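Local coordinates for 3',5'-cyclic-nucleotide phosphodiesterase 1 (Saccharomyces cerevisiae, PDB 4OJV), which belongs to the class-II phosphodiesterase family of the metallo-hydrolase/oxidoreductase clan and carries a pair of bound zinc ions, at residues E5-G10 and G364-L369; P33-V38 and Y115-G120; F68-R73 and A332-R337; K274-E279 and L320-T325. All coordinates share one frame; numbering follows the deposited sequence.

Contact 1 (E5-G10 and G364-L369); sequences EITILG and GHTLFL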
loop_
_atom_site.group_PDB
_atom_site.type_symbol
_atom_site.label_atom_id
_atom_site.label_comp_id
_atom_site.label_asym_id
_atom_site.label_seq_id
_atom_site.Cartn_x
_atom_site.Cartn_y
_atom_site.Cartn_z
ATOM N N GLU A 5 4.958 24.644 2.563
ATOM C CA GLU A 5 5.391 23.678 1.559
ATOM C C GLU A 5 4.611 22.388 1.773
ATOM O O GLU A 5 4.599 21.836 2.883
ATOM C CB GLU A 5 6.891 23.401 1.647
ATOM C CG GLU A 5 7.739 24.604 1.269
ATOM C CD GLU A 5 9.238 24.391 1.440
ATOM O OE1 GLU A 5 9.989 25.367 1.217
ATOM O OE2 GLU A 5 9.662 23.269 1.795
ATOM N N ILE A 6 3.953 21.921 0.715
ATOM C CA ILE A 6 3.134 20.712 0.784
ATOM C C ILE A 6 3.703 19.688 -0.185
ATOM O O ILE A 6 3.686 19.910 -1.398
ATOM C CB ILE A 6 1.658 20.981 0.423
ATOM C CG1 ILE A 6 1.052 22.096 1.295
ATOM C CG2 ILE A 6 0.857 19.686 0.539
ATOM C CD1 ILE A 6 -0.401 22.384 0.972
ATOM N N THR A 7 4.218 18.580 0.343
ATOM C CA THR A 7 4.717 17.501 -0.498
ATOM C C THR A 7 3.579 16.505 -0.709
ATOM O O THR A 7 3.054 15.947 0.251
ATOM C CB THR A 7 5.911 16.770 0.141
ATOM O OG1 THR A 7 6.874 17.713 0.629
ATOM C CG2 THR A 7 6.574 15.863 -0.883
ATOM N N ILE A 8 3.210 16.285 -1.962
ATOM C CA ILE A 8 2.158 15.329 -2.291
ATOM C C ILE A 8 2.777 13.941 -2.404
ATOM O O ILE A 8 3.407 13.624 -3.410
ATOM C CB ILE A 8 1.435 15.697 -3.602
ATOM C CG1 ILE A 8 1.013 17.172 -3.599
ATOM C CG2 ILE A 8 0.253 14.758 -3.826
ATOM C CD1 ILE A 8 -0.047 17.539 -2.595
ATOM N N LEU A 9 2.648 13.130 -1.356
ATOM C CA LEU A 9 3.141 11.755 -1.429
ATOM C C LEU A 9 2.156 10.852 -2.136
ATOM O O LEU A 9 2.553 9.956 -2.885
ATOM C CB LEU A 9 3.490 11.191 -0.051
ATOM C CG LEU A 9 4.639 11.873 0.681
ATOM C CD1 LEU A 9 4.993 11.099 1.935
ATOM C CD2 LEU A 9 5.877 12.045 -0.194
ATOM N N GLY A 10 0.869 11.078 -1.895
ATOM C CA GLY A 10 -0.157 10.262 -2.518
ATOM C C GLY A 10 -1.440 11.039 -2.665
ATOM O O GLY A 10 -1.877 11.733 -1.736
ATOM N N GLY A 364 4.637 13.179 -5.971
ATOM C CA GLY A 364 6.035 13.405 -6.315
ATOM C C GLY A 364 6.353 14.865 -6.573
ATOM O O GLY A 364 7.392 15.172 -7.154
ATOM N N HIS A 365 5.470 15.763 -6.135
ATOM C CA HIS A 365 5.651 17.203 -6.310
ATOM C C HIS A 365 5.426 17.933 -5.023
ATOM O O HIS A 365 4.730 17.437 -4.134
ATOM C CB HIS A 365 4.709 17.729 -7.397
ATOM C CG HIS A 365 5.008 17.168 -8.755
ATOM N ND1 HIS A 365 4.641 15.925 -9.121
ATOM C CD2 HIS A 365 5.730 17.699 -9.820
ATOM C CE1 HIS A 365 5.077 15.689 -10.371
ATOM N NE2 HIS A 365 5.751 16.772 -10.788
ATOM N N THR A 366 6.011 19.123 -4.921
ATOM C CA THR A 366 5.828 20.014 -3.793
ATOM C C THR A 366 5.119 21.283 -4.250
ATOM O O THR A 366 5.459 21.861 -5.289
ATOM C CB THR A 366 7.188 20.359 -3.148
ATOM O OG1 THR A 366 7.827 19.142 -2.750
ATOM C CG2 THR A 366 7.012 21.254 -1.922
ATOM N N LEU A 367 4.115 21.693 -3.484
ATOM C CA LEU A 367 3.403 22.951 -3.709
ATOM C C LEU A 367 3.896 23.981 -2.714
ATOM O O LEU A 367 4.175 23.649 -1.561
ATOM C CB LEU A 367 1.901 22.776 -3.496
ATOM C CG LEU A 367 1.216 21.613 -4.199
ATOM C CD1 LEU A 367 -0.272 21.605 -3.891
ATOM C CD2 LEU A 367 1.438 21.720 -5.692
ATOM N N PHE A 368 3.964 25.234 -3.157
ATOM C CA PHE A 368 4.447 26.338 -2.337
ATOM C C PHE A 368 3.307 27.333 -2.287
ATOM O O PHE A 368 2.998 27.961 -3.299
ATOM C CB PHE A 368 5.711 26.942 -2.962
ATOM C CG PHE A 368 6.850 25.960 -3.087
ATOM C CD1 PHE A 368 6.904 25.068 -4.146
ATOM C CD2 PHE A 368 7.859 25.916 -2.128
ATOM C CE1 PHE A 368 7.936 24.142 -4.245
ATOM C CE2 PHE A 368 8.899 25.000 -2.231
ATOM C CZ PHE A 368 8.942 24.116 -3.295
ATOM N N LEU A 369 2.660 27.440 -1.129
ATOM C CA LEU A 369 1.435 28.226 -0.993
ATOM C C LEU A 369 1.504 29.248 0.131
ATOM O O LEU A 369 0.933 30.341 0.012
ATOM C CB LEU A 369 0.234 27.306 -0.767
ATOM C CG LEU A 369 -0.029 26.237 -1.830
ATOM C CD1 LEU A 369 -1.168 25.328 -1.392
ATOM C CD2 LEU A 369 -0.329 26.877 -3.177
ATOM O OXT LEU A 369 2.109 29.000 1.175
HETATM O O HOH W 1 9.135 18.758 -0.433
#
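Ile6 O is gripped by two groups of the facing strand: Leu367 N donates to it over 2.8 Å, and the CA of Thr366 adds a C-H...O contact. In return Leu367 O accepts from Ile6 N at 2.9 Å, which makes this an antiparallel hydrogen-bonded pair joining the first strand of the chain to the last. Thr7 and Thr366 form the next, non-hydrogen-bonded pair. Their OG1 atoms, 3.8 Å apart, are linked through one water that lies 2.7 Å from each and donates to Thr366 OG1. Each hydroxyl sits beside its own backbone N (chi1 -47° in Thr7, -58° in Thr366), which turns both toward that water; Thr366 OG1 also bonds Gly89 O. On the same face the extended chain of Glu5 passes the Phe368 ring. Its CG packs 3.6 Å from Phe368 CD2, and OE1 comes to the ring edge near CE2, carboxylate and ring planes being 69° apart. Lys26 and Ser91 hold Glu5 OE2, while OE1 takes the N-H of Arg29. On the other face Ile6, Ile8 and Leu367 pack as aliphatic neighbours, Ile6 CD1 3.9 Å from Leu369 CD1, while His365 on that face turns its ring end off to Glu63. The pair thus sets a mainly aliphatic cluster on one face against a buried carboxylate on the other, whose charge the lysine, serine and main-chain N-H would be expected to stabilise.

Contact 2 (P33-V38 and Y115-G120); sequences PELIAV and YEVFQG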
loop_
_atom_site.group_PDB
_atom_site.type_symbol
_atom_site.label_atom_id
_atom_site.label_comp_id
_atom_site.label_asym_id
_atom_site.label_seq_id
_atom_site.Cartn_x
_atom_site.Cartn_y
_atom_site.Cartn_z
ATOM N N PRO A 33 14.483 19.195 10.257
ATOM C CA PRO A 33 14.099 17.871 9.755
ATOM C C PRO A 33 12.640 17.506 10.042
ATOM O O PRO A 33 12.114 16.584 9.430
ATOM C CB PRO A 33 15.057 16.928 10.489
ATOM C CG PRO A 33 15.424 17.652 11.737
ATOM C CD PRO A 33 15.427 19.114 11.391
ATOM N N GLU A 34 11.992 18.219 10.954
ATOM C CA GLU A 34 10.648 17.858 11.380
ATOM C C GLU A 34 9.620 18.109 10.290
ATOM O O GLU A 34 9.677 19.100 9.565
ATOM C CB GLU A 34 10.270 18.596 12.667
ATOM C CG GLU A 34 11.015 18.105 13.906
ATOM C CD GLU A 34 12.403 18.702 14.070
ATOM O OE1 GLU A 34 12.735 19.684 13.377
ATOM O OE2 GLU A 34 13.171 18.189 14.917
ATOM N N LEU A 35 8.674 17.177 10.193
ATOM C CA LEU A 35 7.633 17.185 9.178
ATOM C C LEU A 35 6.317 16.730 9.794
ATOM O O LEU A 35 6.315 15.887 10.705
ATOM C CB LEU A 35 7.992 16.218 8.044
ATOM C CG LEU A 35 9.265 16.516 7.256
ATOM C CD1 LEU A 35 9.672 15.340 6.380
ATOM C CD2 LEU A 35 9.086 17.781 6.426
ATOM N N ILE A 36 5.208 17.278 9.298
ATOM C CA ILE A 36 3.864 16.815 9.630
ATOM C C ILE A 36 3.323 16.018 8.448
ATOM O O ILE A 36 3.545 16.398 7.301
ATOM C CB ILE A 36 2.903 18.011 9.907
ATOM C CG1 ILE A 36 3.195 18.632 11.283
ATOM C CG2 ILE A 36 1.439 17.595 9.738
ATOM C CD1 ILE A 36 2.444 19.923 11.515
ATOM N N ALA A 37 2.604 14.931 8.711
ATOM C CA ALA A 37 1.847 14.238 7.670
ATOM C C ALA A 37 0.351 14.435 7.900
ATOM O O ALA A 37 -0.129 14.327 9.035
ATOM C CB ALA A 37 2.183 12.754 7.664
ATOM N N VAL A 38 -0.387 14.724 6.830
ATOM C CA VAL A 38 -1.837 14.618 6.855
ATOM C C VAL A 38 -2.197 13.353 6.117
ATOM O O VAL A 38 -1.868 13.182 4.937
ATOM C CB VAL A 38 -2.558 15.838 6.253
ATOM C CG1 VAL A 38 -4.063 15.682 6.444
ATOM C CG2 VAL A 38 -2.058 17.127 6.893
ATOM N N TYR A 115 15.291 6.517 5.295
ATOM C CA TYR A 115 15.153 6.399 6.747
ATOM C C TYR A 115 15.365 7.739 7.463
ATOM O O TYR A 115 14.598 8.095 8.350
ATOM C CB TYR A 115 16.115 5.355 7.321
ATOM C CG TYR A 115 15.628 3.919 7.257
ATOM C CD1 TYR A 115 14.839 3.389 8.276
ATOM C CD2 TYR A 115 15.969 3.087 6.192
ATOM C CE1 TYR A 115 14.397 2.066 8.231
ATOM C CE2 TYR A 115 15.543 1.766 6.143
ATOM C CZ TYR A 115 14.758 1.263 7.165
ATOM O OH TYR A 115 14.339 -0.050 7.097
ATOM N N GLU A 116 16.391 8.489 7.067
ATOM C CA GLU A 116 16.693 9.758 7.729
ATOM C C GLU A 116 15.566 10.785 7.546
ATOM O O GLU A 116 15.105 11.391 8.514
ATOM C CB GLU A 116 18.040 10.298 7.243
ATOM C CG GLU A 116 19.226 9.495 7.746
ATOM C CD GLU A 116 20.560 10.025 7.266
ATOM O OE1 GLU A 116 21.523 9.231 7.251
ATOM O OE2 GLU A 116 20.647 11.221 6.914
ATOM N N VAL A 117 15.117 10.984 6.308
ATOM C CA VAL A 117 14.020 11.930 6.070
ATOM C C VAL A 117 12.792 11.480 6.843
ATOM O O VAL A 117 12.113 12.287 7.485
ATOM C CB VAL A 117 13.673 12.068 4.569
ATOM C CG1 VAL A 117 12.414 12.907 4.364
ATOM C CG2 VAL A 117 14.836 12.675 3.804
ATOM N N PHE A 118 12.509 10.179 6.789
ATOM C CA PHE A 118 11.299 9.669 7.387
ATOM C C PHE A 118 11.267 9.769 8.919
ATOM O O PHE A 118 10.196 9.955 9.520
ATOM C CB PHE A 118 11.032 8.251 6.903
ATOM C CG PHE A 118 9.697 7.757 7.284
ATOM C CD1 PHE A 118 8.542 8.335 6.756
ATOM C CD2 PHE A 118 9.576 6.743 8.220
ATOM C CE1 PHE A 118 7.283 7.886 7.132
ATOM C CE2 PHE A 118 8.316 6.274 8.588
ATOM C CZ PHE A 118 7.174 6.852 8.051
ATOM N N GLN A 119 12.440 9.703 9.551
ATOM C CA GLN A 119 12.486 9.884 11.002
ATOM C C GLN A 119 11.958 11.259 11.434
ATOM O O GLN A 119 11.476 11.414 12.546
ATOM C CB GLN A 119 13.887 9.591 11.563
ATOM C CG GLN A 119 14.919 10.704 11.479
ATOM C CD GLN A 119 16.105 10.471 12.408
ATOM O OE1 GLN A 119 16.047 9.645 13.328
ATOM N NE2 GLN A 119 17.186 11.204 12.174
ATOM N N GLY A 120 12.023 12.236 10.532
ATOM C CA GLY A 120 11.524 13.574 10.800
ATOM C C GLY A 120 10.014 13.711 10.812
ATOM O O GLY A 120 9.503 14.714 11.309
HETATM O O HOH W 2 13.241 14.848 7.740
#
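Leu35 and Val117 meet at a slant, the CD1 methyl of the leucine lying 4.2 Å from CG1 of the valine. Leu35 sends its CB toward the helix end and keeps CG beside its own backbone N (chi1 -62°), which carries CD1 over the last turn of helix 110-119, close to the carbonyl of Val117 as well as to its methyl. Val117 presents the branch that stands opposite its backbone N (chi1 172°). Beside this small apolar touch the main chains do the polar work. Gly120 O accepts from Leu35 N at 2.8 Å in a bent bond whose donor stands 48° out of the carbonyl plane, and the CA of Glu34 adds a C-H...O contact of 3.3 Å to Gly120 O. Gly120 has no side chain, and its CA closes to 3.4 Å from Pro33 O. A water joins the two main chains, donating to Pro33 O at 2.7 Å and to Val117 O at 2.8 Å; Val117 O also takes the N-H of Gly120 and therefore has two donors. The joint sits where helix 110-119 hands over to strand 121-125, the parallel neighbour of strand 35-38, so the Leu35-Gly120 bond comes just ahead of the pairing of Leu35 with Thr122. Leu35 also packs on Ile24 and Lys26 of strand 22-27, while Phe118 turns to Met44 and Leu47 of helix 44-53, and Tyr115 reaches Pro15 of the second subunit.

Contact 3 (F68-R73 and A332-R337); sequences FYEHDR and AKRDPR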
loop_
_atom_site.group_PDB
_atom_site.type_symbol
_atom_site.label_atom_id
_atom_site.label_comp_id
_atom_site.label_asym_id
_atom_site.label_seq_id
_atom_site.Cartn_x
_atom_site.Cartn_y
_atom_site.Cartn_z
ATOM N N PHE A 68 -1.664 6.633 -17.752
ATOM C CA PHE A 68 -2.109 5.271 -18.114
ATOM C C PHE A 68 -3.448 5.208 -18.854
ATOM O O PHE A 68 -4.072 4.148 -18.945
ATOM C CB PHE A 68 -2.044 4.302 -16.917
ATOM C CG PHE A 68 -0.696 4.271 -16.250
ATOM C CD1 PHE A 68 0.434 3.837 -16.941
ATOM C CD2 PHE A 68 -0.547 4.707 -14.941
ATOM C CE1 PHE A 68 1.683 3.825 -16.332
ATOM C CE2 PHE A 68 0.694 4.679 -14.318
ATOM C CZ PHE A 68 1.809 4.241 -15.015
ATOM N N TYR A 69 -3.863 6.339 -19.417
ATOM C CA TYR A 69 -5.095 6.392 -20.190
ATOM C C TYR A 69 -4.750 6.627 -21.662
ATOM O O TYR A 69 -4.115 5.775 -22.275
ATOM C CB TYR A 69 -6.065 7.423 -19.613
ATOM C CG TYR A 69 -6.543 7.036 -18.223
ATOM C CD1 TYR A 69 -5.774 7.312 -17.084
ATOM C CD2 TYR A 69 -7.761 6.384 -18.048
ATOM C CE1 TYR A 69 -6.201 6.953 -15.812
ATOM C CE2 TYR A 69 -8.199 6.012 -16.776
ATOM C CZ TYR A 69 -7.411 6.303 -15.664
ATOM O OH TYR A 69 -7.853 5.954 -14.392
ATOM N N GLU A 70 -5.122 7.765 -22.233
ATOM C CA GLU A 70 -4.747 8.054 -23.625
ATOM C C GLU A 70 -3.242 7.883 -23.838
ATOM O O GLU A 70 -2.818 7.391 -24.889
ATOM C CB GLU A 70 -5.231 9.441 -24.032
ATOM C CG GLU A 70 -6.748 9.503 -24.144
ATOM C CD GLU A 70 -7.282 10.912 -24.219
ATOM O OE1 GLU A 70 -6.902 11.749 -23.380
ATOM O OE2 GLU A 70 -8.098 11.183 -25.127
ATOM N N HIS A 71 -2.438 8.277 -22.849
ATOM C CA HIS A 71 -0.999 8.002 -22.854
ATOM C C HIS A 71 -0.572 7.492 -21.509
ATOM O O HIS A 71 -1.170 7.826 -20.483
ATOM C CB HIS A 71 -0.182 9.253 -23.163
ATOM C CG HIS A 71 -0.578 9.936 -24.440
ATOM N ND1 HIS A 71 -1.506 10.911 -24.476
ATOM C CD2 HIS A 71 -0.149 9.748 -25.745
ATOM C CE1 HIS A 71 -1.654 11.331 -25.743
ATOM N NE2 HIS A 71 -0.826 10.617 -26.516
ATOM N N ASP A 72 0.499 6.716 -21.482
ATOM C CA ASP A 72 1.034 6.258 -20.213
ATOM C C ASP A 72 1.634 7.406 -19.395
ATOM O O ASP A 72 1.639 7.355 -18.163
ATOM C CB ASP A 72 2.042 5.129 -20.431
ATOM C CG ASP A 72 1.378 3.816 -20.799
ATOM O OD1 ASP A 72 0.157 3.647 -20.569
ATOM O OD2 ASP A 72 2.082 2.923 -21.300
ATOM N N ARG A 73 2.131 8.438 -20.074
ATOM C CA ARG A 73 2.634 9.639 -19.420
ATOM C C ARG A 73 2.079 10.874 -20.118
ATOM O O ARG A 73 1.927 10.888 -21.342
ATOM C CB ARG A 73 4.164 9.668 -19.419
ATOM C CG ARG A 73 4.802 8.601 -18.535
ATOM C CD ARG A 73 6.311 8.779 -18.413
ATOM N NE ARG A 73 6.950 9.065 -19.698
ATOM C CZ ARG A 73 7.330 8.149 -20.587
ATOM N NH1 ARG A 73 7.140 6.855 -20.354
ATOM N NH2 ARG A 73 7.904 8.533 -21.719
ATOM N N ALA A 332 -11.999 4.121 -18.111
ATOM C CA ALA A 332 -12.456 5.089 -19.100
ATOM C C ALA A 332 -11.372 5.362 -20.129
ATOM O O ALA A 332 -10.206 5.037 -19.919
ATOM C CB ALA A 332 -12.860 6.387 -18.416
ATOM N N LYS A 333 -11.759 5.971 -21.248
ATOM C CA LYS A 333 -10.803 6.279 -22.301
ATOM C C LYS A 333 -9.850 7.396 -21.889
ATOM O O LYS A 333 -8.677 7.371 -22.246
ATOM C CB LYS A 333 -11.519 6.642 -23.603
ATOM C CG LYS A 333 -12.255 5.476 -24.250
ATOM C CD LYS A 333 -12.900 5.877 -25.568
ATOM C CE LYS A 333 -13.564 4.685 -26.238
ATOM N NZ LYS A 333 -14.150 5.039 -27.559
ATOM N N ARG A 334 -10.357 8.361 -21.123
ATOM C CA ARG A 334 -9.577 9.547 -20.749
ATOM C C ARG A 334 -9.305 9.580 -19.250
ATOM O O ARG A 334 -10.148 9.193 -18.438
ATOM C CB ARG A 334 -10.311 10.818 -21.188
ATOM C CG ARG A 334 -9.540 12.127 -21.038
ATOM C CD ARG A 334 -9.901 13.105 -22.151
ATOM N NE ARG A 334 -9.086 14.323 -22.117
ATOM C CZ ARG A 334 -9.453 15.463 -21.554
ATOM N NH1 ARG A 334 -10.635 15.569 -20.959
ATOM N NH2 ARG A 334 -8.627 16.503 -21.591
ATOM N N ASP A 335 -8.117 10.057 -18.906
ATOM C CA ASP A 335 -7.699 10.216 -17.517
ATOM C C ASP A 335 -8.759 11.023 -16.762
ATOM O O ASP A 335 -9.053 12.164 -17.129
ATOM C CB ASP A 335 -6.342 10.926 -17.515
ATOM C CG ASP A 335 -5.641 10.927 -16.158
ATOM O OD1 ASP A 335 -6.295 11.114 -15.108
ATOM O OD2 ASP A 335 -4.400 10.771 -16.175
ATOM N N PRO A 336 -9.353 10.435 -15.702
ATOM C CA PRO A 336 -10.434 11.149 -15.023
ATOM C C PRO A 336 -9.967 12.425 -14.341
ATOM O O PRO A 336 -10.778 13.303 -14.101
ATOM C CB PRO A 336 -10.935 10.136 -13.987
ATOM C CG PRO A 336 -9.784 9.220 -13.768
ATOM C CD PRO A 336 -9.122 9.104 -15.113
ATOM N N ARG A 337 -8.674 12.544 -14.045
ATOM C CA ARG A 337 -8.178 13.794 -13.481
ATOM C C ARG A 337 -8.357 14.941 -14.478
ATOM O O ARG A 337 -8.678 16.063 -14.085
ATOM C CB ARG A 337 -6.713 13.662 -13.092
ATOM C CG ARG A 337 -6.501 12.664 -11.961
ATOM C CD ARG A 337 -5.038 12.371 -11.705
ATOM N NE ARG A 337 -4.382 11.795 -12.878
ATOM C CZ ARG A 337 -3.076 11.590 -12.971
ATOM N NH1 ARG A 337 -2.283 11.898 -11.946
ATOM N NH2 ARG A 337 -2.564 11.085 -14.087
HETATM O O HOH W 3 -6.249 10.579 -20.983
HETATM O O HOH W 4 -6.840 14.323 -23.657
#
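Tyr69 lays one face of its ring over the start of helix 336-350. Asp335 CA and Pro336 CD both sit on that face, each 3.7 Å from the ring centroid, as paired CH-pi contacts. The ring reaches this place because CG lies beside the backbone N of Tyr69 (chi1 -65°) while its CB points at the opposing loop; Ala332 O meets the ring edge in plane, 3.4 Å from Tyr69 CD2. Asp335, in turn, swings its carboxylate opposite its own backbone N (chi1 -169°), which folds it back over the helix start as the N-cap. There OD1 accepts from both Arg337 N and Arg337 NE, the latter at 3.0 Å, and OD2 takes Arg337 NH2 at 2.8 Å. This side-on grip, with both oxygens using syn lone pairs, keeps the two flat groups nearly coplanar; Ser67 OG also bonds OD2. Glu70 extends beyond CG to bring OE1 to the guanidinium edge of Arg334, but the salt bridge is long, 3.6 Å from OE1 to NE, with the two planes 73° apart. One water bridges the same two atoms, donating to Glu70 OE1 at 2.6 Å and accepting from Arg334 NE at 2.7 Å, and another ties Glu70 OE1 to Asp335 N. Arg334 NH2 continues to Glu342 on helix 336-350. The contact therefore fastens the loop between strands 64-66 and 73-75 to the N-terminus of that helix, beside Asn109 and Met111 of the second subunit.

Contact 4 (K274-E279 and L320-T325); sequences KGILVE and LNVIVT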
loop_
_atom_site.group_PDB
_atom_site.type_symbol
_atom_site.label_atom_id
_atom_site.label_comp_id
_atom_site.label_asym_id
_atom_site.label_seq_id
_atom_site.Cartn_x
_atom_site.Cartn_y
_atom_site.Cartn_z
ATOM N N LYS A 274 -4.652 30.050 1.703
ATOM C CA LYS A 274 -3.654 29.846 0.656
ATOM C C LYS A 274 -3.910 28.614 -0.200
ATOM O O LYS A 274 -3.308 28.452 -1.257
ATOM C CB LYS A 274 -2.239 29.794 1.247
ATOM C CG LYS A 274 -1.899 30.937 2.213
ATOM C CD LYS A 274 -2.199 32.333 1.665
ATOM C CE LYS A 274 -1.204 32.782 0.611
ATOM N NZ LYS A 274 0.185 32.764 1.150
ATOM N N GLY A 275 -4.815 27.754 0.247
ATOM C CA GLY A 275 -5.131 26.560 -0.513
ATOM C C GLY A 275 -6.101 25.686 0.231
ATOM O O GLY A 275 -6.113 25.651 1.472
ATOM N N ILE A 276 -6.918 24.976 -0.537
ATOM C CA ILE A 276 -7.730 23.886 -0.010
ATOM C C ILE A 276 -7.429 22.628 -0.806
ATOM O O ILE A 276 -7.538 22.635 -2.035
ATOM C CB ILE A 276 -9.243 24.205 0.002
ATOM C CG1 ILE A 276 -10.042 22.995 0.507
ATOM C CG2 ILE A 276 -9.725 24.707 -1.345
ATOM C CD1 ILE A 276 -11.432 23.296 1.018
ATOM N N LEU A 277 -7.022 21.575 -0.095
ATOM C CA LEU A 277 -6.800 20.251 -0.674
ATOM C C LEU A 277 -8.030 19.411 -0.394
ATOM O O LEU A 277 -8.263 19.018 0.738
ATOM C CB LEU A 277 -5.544 19.588 -0.096
ATOM C CG LEU A 277 -4.196 19.927 -0.736
ATOM C CD1 LEU A 277 -3.850 21.404 -0.599
ATOM C CD2 LEU A 277 -3.092 19.060 -0.140
ATOM N N VAL A 278 -8.828 19.169 -1.426
ATOM C CA VAL A 278 -10.135 18.561 -1.238
ATOM C C VAL A 278 -10.406 17.580 -2.371
ATOM O O VAL A 278 -10.003 17.808 -3.516
ATOM C CB VAL A 278 -11.253 19.638 -1.136
ATOM C CG1 VAL A 278 -11.317 20.495 -2.388
ATOM C CG2 VAL A 278 -12.608 19.006 -0.838
ATOM N N GLU A 279 -11.117 16.505 -2.065
ATOM C CA GLU A 279 -11.344 15.484 -3.067
ATOM C C GLU A 279 -12.307 15.888 -4.176
ATOM O O GLU A 279 -13.224 16.702 -3.978
ATOM C CB GLU A 279 -11.856 14.192 -2.436
ATOM C CG GLU A 279 -13.271 14.249 -1.868
ATOM C CD GLU A 279 -13.970 12.911 -2.017
ATOM O OE1 GLU A 279 -14.075 12.181 -1.012
ATOM O OE2 GLU A 279 -14.389 12.589 -3.154
ATOM N N LEU A 320 -8.208 32.049 -4.945
ATOM C CA LEU A 320 -8.192 30.801 -4.172
ATOM C C LEU A 320 -7.627 29.635 -4.981
ATOM O O LEU A 320 -8.077 29.378 -6.098
ATOM C CB LEU A 320 -9.596 30.446 -3.673
ATOM C CG LEU A 320 -9.725 29.163 -2.846
ATOM C CD1 LEU A 320 -8.906 29.237 -1.567
ATOM C CD2 LEU A 320 -11.184 28.869 -2.554
ATOM N N ASN A 321 -6.657 28.928 -4.397
ATOM C CA ASN A 321 -6.160 27.680 -4.967
ATOM C C ASN A 321 -6.915 26.482 -4.420
ATOM O O ASN A 321 -6.913 26.227 -3.208
ATOM C CB ASN A 321 -4.665 27.540 -4.713
ATOM C CG ASN A 321 -3.851 28.303 -5.722
ATOM O OD1 ASN A 321 -3.702 27.878 -6.865
ATOM N ND2 ASN A 321 -3.350 29.453 -5.316
ATOM N N VAL A 322 -7.592 25.775 -5.318
ATOM C CA VAL A 322 -8.240 24.510 -5.000
ATOM C C VAL A 322 -7.411 23.395 -5.616
ATOM O O VAL A 322 -7.216 23.353 -6.835
ATOM C CB VAL A 322 -9.697 24.479 -5.509
ATOM C CG1 VAL A 322 -10.331 23.112 -5.285
ATOM C CG2 VAL A 322 -10.508 25.584 -4.841
ATOM N N ILE A 323 -6.906 22.525 -4.746
ATOM C CA ILE A 323 -6.047 21.414 -5.142
ATOM C C ILE A 323 -6.876 20.146 -4.970
ATOM O O ILE A 323 -7.226 19.779 -3.854
ATOM C CB ILE A 323 -4.773 21.358 -4.264
ATOM C CG1 ILE A 323 -4.054 22.722 -4.217
ATOM C CG2 ILE A 323 -3.851 20.228 -4.707
ATOM C CD1 ILE A 323 -3.592 23.249 -5.557
ATOM N N VAL A 324 -7.208 19.507 -6.087
ATOM C CA VAL A 324 -8.140 18.382 -6.114
ATOM C C VAL A 324 -7.384 17.089 -5.859
ATOM O O VAL A 324 -6.400 16.790 -6.537
ATOM C CB VAL A 324 -8.848 18.326 -7.478
ATOM C CG1 VAL A 324 -9.785 17.135 -7.579
ATOM C CG2 VAL A 324 -9.617 19.616 -7.723
ATOM N N THR A 325 -7.854 16.327 -4.879
ATOM C CA THR A 325 -7.186 15.115 -4.433
ATOM C C THR A 325 -8.076 13.891 -4.627
ATOM O O THR A 325 -9.257 14.005 -4.960
ATOM C CB THR A 325 -6.852 15.235 -2.936
ATOM O OG1 THR A 325 -8.084 15.318 -2.207
ATOM C CG2 THR A 325 -6.001 16.483 -2.671
HETATM O O HOH W 5 -2.388 30.492 -2.748
HETATM O O HOH W 6 -7.585 16.167 0.360
#
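Leu277 and Ile323 lie side by side on two neighbouring parallel strands, the flanks of a beta-alpha-beta crossover whose connection carries helices 288-291 and 297-311. Leu277 CB starts 4.1 Å from the CG2 of Thr325. With its CG beside the backbone N (chi1 -85°), the chain leans back along the partner strand: CG packs on Ile323 CB and CG2, and CD1 comes 3.8 Å from Ile323 CB, close to CG1 too. CD1 also packs on Ile6 and CD2 on Ile8, both on the facing sheet. Phe23 covers the same face from strand 22-27. Ile276 and Val278 use the other face, where Ile276 CG2 meets Val322 CG2 at 3.7 Å and Val278 CG1 meets Val322 CG1. Four main-chain bonds hold the strands together; Ile276 O takes Ile323 N at 2.8 Å, and Val278 O takes Thr325 N from well above the carbonyl plane. At the C-terminal end Glu279 touches Thr325 with CB, and its carboxylate ends near the zinc site, bonded to His294, Ser281 and the N-H groups of Val245 and Leu295; its side chain packs on the zinc ligand Asp244. At the far end a water donates to Lys274 O at 2.7 Å and accepts from Asn321 ND2 at 2.9 Å.

In the fold
Contacts 1 and 4 lie on the two facing sheets of the metallo-beta-lactamase-like sandwich and touch: Ile6 CD1 packs 3.9 Å from Leu277 CD1, and Lys274 NZ is 2.8 Å from Leu369 O, a probable hydrogen bond. Contact 2 shares the sheet of contact 1, their centres about 14 Å apart. Contact 3 is peripheral, its centre about 22 Å from those of contacts 1 and 4 and about 32 Å from that of contact 2. Strand 321-325 of contact 4 leads through the zinc ligand His326 to the helix of contact 3. The Glu279 side chain of contact 4 is about 6 Å from a zinc ion, against about 13 Å for that of Ile8 in contact 1.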